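Local coordinates for protein pyruvate kinase (Toxoplasma gondii, PDB 3GG8) that catalyses the last step of glycolysis, the transfer of phosphate from phosphoenolpyruvate to ADP that yields pyruvate and ATP, at residues C[97-109]-C[200-213]. Sequence-based numbering, arbitrary orientation.
Sequences AILLDTKGPEIRT and VQLPVIGEKDKHDI
Gly-104 and Val-204 bring the two backbones nearest, CA to CA 5.4 Å, where the loop after barrel strand 97-101 runs beside the turn leading into helix 207-217. Asp-209, in the first turn of that helix, ties them together. With CG anti to the carbonyl carbon (chi1 -55°), its carboxylate sits between two amides. Gly-104 N donates to Asp-209 OD1 at 2.9 Å, nearly straight (166°), on the syn side but 27° out of the carboxylate plane. OD2 turns its anti lone pair to the N-H of Gly-206, the N-cap residue. A water accepts from Lys-103 N and donates to Asp-209 OD1 and Asp-212 OD2, whose syn lone pair takes Lys-208 NZ in a 2.7 Å salt bridge. The stems of Lys-103 and Lys-208 cross at about a right angle, Lys-103 CD to Lys-208 CE a tight 3.4 Å, while their NZ atoms stay 6.1 Å apart. Pro-105 lays its CD 3.3 Å from Val-204 O and its CB against Leu-202 CB; Ile-107 CD1 meets Val-200 CG1 tip to tip at 3.9 Å. The Asp-209 carboxylate thus joins the outgoing and returning connections of the B domain, inserted after the TIM barrel's third strand; the helix N-terminus probably stabilises its charge.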
# COMPACT_ATOMS: atom_id res chain seq x y z
N ALA C 97 4.13 40.82 1.32
CA ALA C 97 5.59 40.77 1.38
C ALA C 97 6.15 41.56 0.21
O ALA C 97 5.50 41.71 -0.83
CB ALA C 97 6.10 39.35 1.36
N ILE C 98 7.35 42.08 0.41
CA ILE C 98 8.07 42.84 -0.61
C ILE C 98 9.33 42.06 -1.02
O ILE C 98 10.13 41.66 -0.18
CB ILE C 98 8.38 44.27 -0.12
CG1 ILE C 98 7.06 45.00 0.20
CG2 ILE C 98 9.18 45.04 -1.16
CD1 ILE C 98 7.25 46.35 0.87
N LEU C 99 9.43 41.79 -2.33
CA LEU C 99 10.53 41.04 -2.92
C LEU C 99 11.36 41.98 -3.82
O LEU C 99 10.81 42.56 -4.76
CB LEU C 99 9.94 39.85 -3.72
CG LEU C 99 10.81 38.85 -4.50
CD1 LEU C 99 10.39 37.40 -4.24
CD2 LEU C 99 10.81 39.10 -6.01
N LEU C 100 12.66 42.15 -3.52
CA LEU C 100 13.60 42.84 -4.43
C LEU C 100 14.16 41.83 -5.44
O LEU C 100 14.74 40.82 -5.06
CB LEU C 100 14.74 43.47 -3.63
CG LEU C 100 15.74 44.44 -4.26
CD1 LEU C 100 16.54 45.11 -3.17
CD2 LEU C 100 16.70 43.77 -5.25
N ASP C 101 13.96 42.09 -6.73
CA ASP C 101 14.47 41.21 -7.79
C ASP C 101 15.66 41.90 -8.48
O ASP C 101 15.49 42.90 -9.17
CB ASP C 101 13.36 40.87 -8.80
CG ASP C 101 13.80 39.85 -9.87
OD1 ASP C 101 14.99 39.86 -10.28
OD2 ASP C 101 12.94 39.04 -10.31
N THR C 102 16.86 41.36 -8.27
CA THR C 102 18.08 42.05 -8.70
C THR C 102 18.20 42.09 -10.24
O THR C 102 17.62 41.25 -10.97
CB THR C 102 19.35 41.44 -8.06
OG1 THR C 102 19.50 40.09 -8.49
CG2 THR C 102 19.29 41.47 -6.52
N LYS C 103 18.93 43.10 -10.73
CA LYS C 103 19.27 43.18 -12.15
C LYS C 103 20.18 42.02 -12.54
O LYS C 103 19.85 41.23 -13.44
CB LYS C 103 19.95 44.51 -12.45
CG LYS C 103 20.23 44.79 -13.92
CD LYS C 103 21.02 46.06 -14.02
CE LYS C 103 21.44 46.38 -15.44
NZ LYS C 103 20.37 47.20 -16.04
N GLY C 104 21.31 41.91 -11.85
CA GLY C 104 22.28 40.85 -12.15
C GLY C 104 23.01 41.03 -13.48
O GLY C 104 22.85 42.04 -14.15
N PRO C 105 23.81 40.02 -13.86
CA PRO C 105 24.61 40.02 -15.10
C PRO C 105 23.79 40.05 -16.38
O PRO C 105 22.72 39.43 -16.46
CB PRO C 105 25.40 38.70 -15.01
CG PRO C 105 24.57 37.83 -14.10
CD PRO C 105 24.02 38.79 -13.08
N GLU C 106 24.30 40.78 -17.36
CA GLU C 106 23.69 40.93 -18.68
C GLU C 106 24.72 40.83 -19.79
O GLU C 106 25.86 41.28 -19.64
CB GLU C 106 23.02 42.30 -18.82
CG GLU C 106 21.65 42.39 -18.21
CD GLU C 106 20.96 43.71 -18.54
OE1 GLU C 106 19.78 43.85 -18.14
OE2 GLU C 106 21.59 44.59 -19.19
N ILE C 107 24.32 40.23 -20.91
CA ILE C 107 25.12 40.25 -22.13
C ILE C 107 24.28 40.93 -23.19
O ILE C 107 23.09 40.64 -23.33
CB ILE C 107 25.56 38.85 -22.60
CG1 ILE C 107 26.34 38.14 -21.49
CG2 ILE C 107 26.42 38.96 -23.86
CD1 ILE C 107 26.57 36.65 -21.71
N ARG C 108 24.91 41.85 -23.93
CA ARG C 108 24.21 42.59 -24.98
C ARG C 108 25.06 42.74 -26.24
O ARG C 108 26.30 42.74 -26.18
CB ARG C 108 23.75 43.97 -24.46
CG ARG C 108 22.37 43.94 -23.83
CD ARG C 108 22.02 45.23 -23.10
NE ARG C 108 20.67 45.70 -23.47
CZ ARG C 108 19.52 45.21 -23.00
NH1 ARG C 108 18.37 45.72 -23.43
NH2 ARG C 108 19.51 44.20 -22.13
N THR C 109 24.39 42.85 -27.38
CA THR C 109 25.06 43.24 -28.63
C THR C 109 25.43 44.72 -28.55
O THR C 109 24.95 45.45 -27.69
CB THR C 109 24.19 42.99 -29.88
OG1 THR C 109 23.02 43.82 -29.83
CG2 THR C 109 23.75 41.53 -29.99
N VAL C 200 28.40 31.81 -17.68
CA VAL C 200 28.71 33.22 -17.91
C VAL C 200 29.67 33.71 -16.83
O VAL C 200 29.35 33.66 -15.65
CB VAL C 200 27.44 34.10 -17.98
CG1 VAL C 200 27.80 35.56 -18.22
CG2 VAL C 200 26.50 33.59 -19.08
N GLN C 201 30.86 34.16 -17.25
CA GLN C 201 31.92 34.55 -16.33
C GLN C 201 31.76 35.99 -15.85
O GLN C 201 32.70 36.79 -15.90
CB GLN C 201 33.31 34.37 -16.97
CG GLN C 201 33.69 32.93 -17.28
CD GLN C 201 35.00 32.83 -18.06
OE1 GLN C 201 35.99 33.53 -17.76
NE2 GLN C 201 35.03 31.96 -19.07
N LEU C 202 30.56 36.29 -15.36
CA LEU C 202 30.23 37.60 -14.82
C LEU C 202 29.67 37.41 -13.42
O LEU C 202 28.96 36.42 -13.17
CB LEU C 202 29.19 38.30 -15.71
CG LEU C 202 29.59 38.62 -17.15
CD1 LEU C 202 28.42 39.24 -17.86
CD2 LEU C 202 30.83 39.53 -17.20
N PRO C 203 29.98 38.34 -12.50
CA PRO C 203 29.45 38.30 -11.15
C PRO C 203 27.93 38.33 -11.14
O PRO C 203 27.31 39.18 -11.78
CB PRO C 203 30.03 39.58 -10.50
CG PRO C 203 30.50 40.44 -11.61
CD PRO C 203 30.91 39.48 -12.69
N VAL C 204 27.35 37.38 -10.42
CA VAL C 204 25.92 37.28 -10.25
C VAL C 204 25.41 38.47 -9.45
O VAL C 204 24.38 39.04 -9.79
CB VAL C 204 25.52 35.90 -9.66
CG1 VAL C 204 24.06 35.89 -9.17
CG2 VAL C 204 25.72 34.80 -10.72
N ILE C 205 26.14 38.86 -8.42
CA ILE C 205 25.81 40.04 -7.64
C ILE C 205 26.97 41.00 -7.84
O ILE C 205 27.99 40.90 -7.16
CB ILE C 205 25.59 39.69 -6.11
CG1 ILE C 205 24.43 38.69 -5.90
CG2 ILE C 205 25.37 40.93 -5.27
CD1 ILE C 205 23.00 39.18 -6.30
N GLY C 206 26.83 41.92 -8.81
CA GLY C 206 27.81 42.98 -9.06
C GLY C 206 27.75 44.09 -8.03
O GLY C 206 27.05 43.96 -7.02
N GLU C 207 28.49 45.17 -8.25
CA GLU C 207 28.48 46.30 -7.30
C GLU C 207 27.11 46.98 -7.22
O GLU C 207 26.68 47.41 -6.14
CB GLU C 207 29.54 47.34 -7.66
CG GLU C 207 30.92 47.12 -7.02
CD GLU C 207 30.87 47.05 -5.48
OE1 GLU C 207 29.99 47.68 -4.84
OE2 GLU C 207 31.73 46.35 -4.92
N LYS C 208 26.44 47.10 -8.36
CA LYS C 208 25.09 47.65 -8.40
C LYS C 208 24.11 46.81 -7.59
O LYS C 208 23.37 47.35 -6.76
CB LYS C 208 24.59 47.79 -9.83
CG LYS C 208 23.15 48.30 -9.91
CD LYS C 208 22.44 47.75 -11.14
CE LYS C 208 20.95 47.54 -10.91
NZ LYS C 208 20.28 48.59 -10.13
N ASP C 209 24.11 45.50 -7.82
CA ASP C 209 23.26 44.59 -7.06
C ASP C 209 23.53 44.66 -5.56
O ASP C 209 22.60 44.72 -4.76
CB ASP C 209 23.46 43.17 -7.54
CG ASP C 209 23.23 43.02 -9.05
OD1 ASP C 209 22.17 43.46 -9.54
OD2 ASP C 209 24.10 42.43 -9.71
N LYS C 210 24.81 44.65 -5.18
CA LYS C 210 25.21 44.80 -3.79
C LYS C 210 24.62 46.08 -3.18
O LYS C 210 24.10 46.05 -2.06
CB LYS C 210 26.75 44.76 -3.65
CG LYS C 210 27.24 45.11 -2.24
CD LYS C 210 28.60 44.55 -1.90
CE LYS C 210 29.64 45.65 -1.85
NZ LYS C 210 30.80 45.31 -0.95
N HIS C 211 24.69 47.18 -3.91
CA HIS C 211 24.12 48.47 -3.47
C HIS C 211 22.60 48.38 -3.28
O HIS C 211 22.04 48.88 -2.28
CB HIS C 211 24.51 49.56 -4.49
CG HIS C 211 23.91 50.90 -4.22
ND1 HIS C 211 24.20 51.65 -3.09
CD2 HIS C 211 23.06 51.66 -4.96
CE1 HIS C 211 23.54 52.79 -3.14
NE2 HIS C 211 22.84 52.82 -4.27
N ASP C 212 21.93 47.74 -4.23
CA ASP C 212 20.50 47.53 -4.15
C ASP C 212 20.09 46.65 -2.97
O ASP C 212 19.08 46.92 -2.32
CB ASP C 212 19.99 46.93 -5.45
CG ASP C 212 20.20 47.85 -6.64
OD1 ASP C 212 20.33 49.07 -6.45
OD2 ASP C 212 20.22 47.35 -7.78
N ILE C 213 20.85 45.61 -2.68
CA ILE C 213 20.55 44.75 -1.53
C ILE C 213 20.77 45.45 -0.18
O ILE C 213 19.90 45.40 0.70
CB ILE C 213 21.36 43.43 -1.59
CG1 ILE C 213 20.80 42.53 -2.71
CG2 ILE C 213 21.36 42.71 -0.22
CD1 ILE C 213 21.78 41.44 -3.18
O HOH W 1 20.02 44.72 -8.82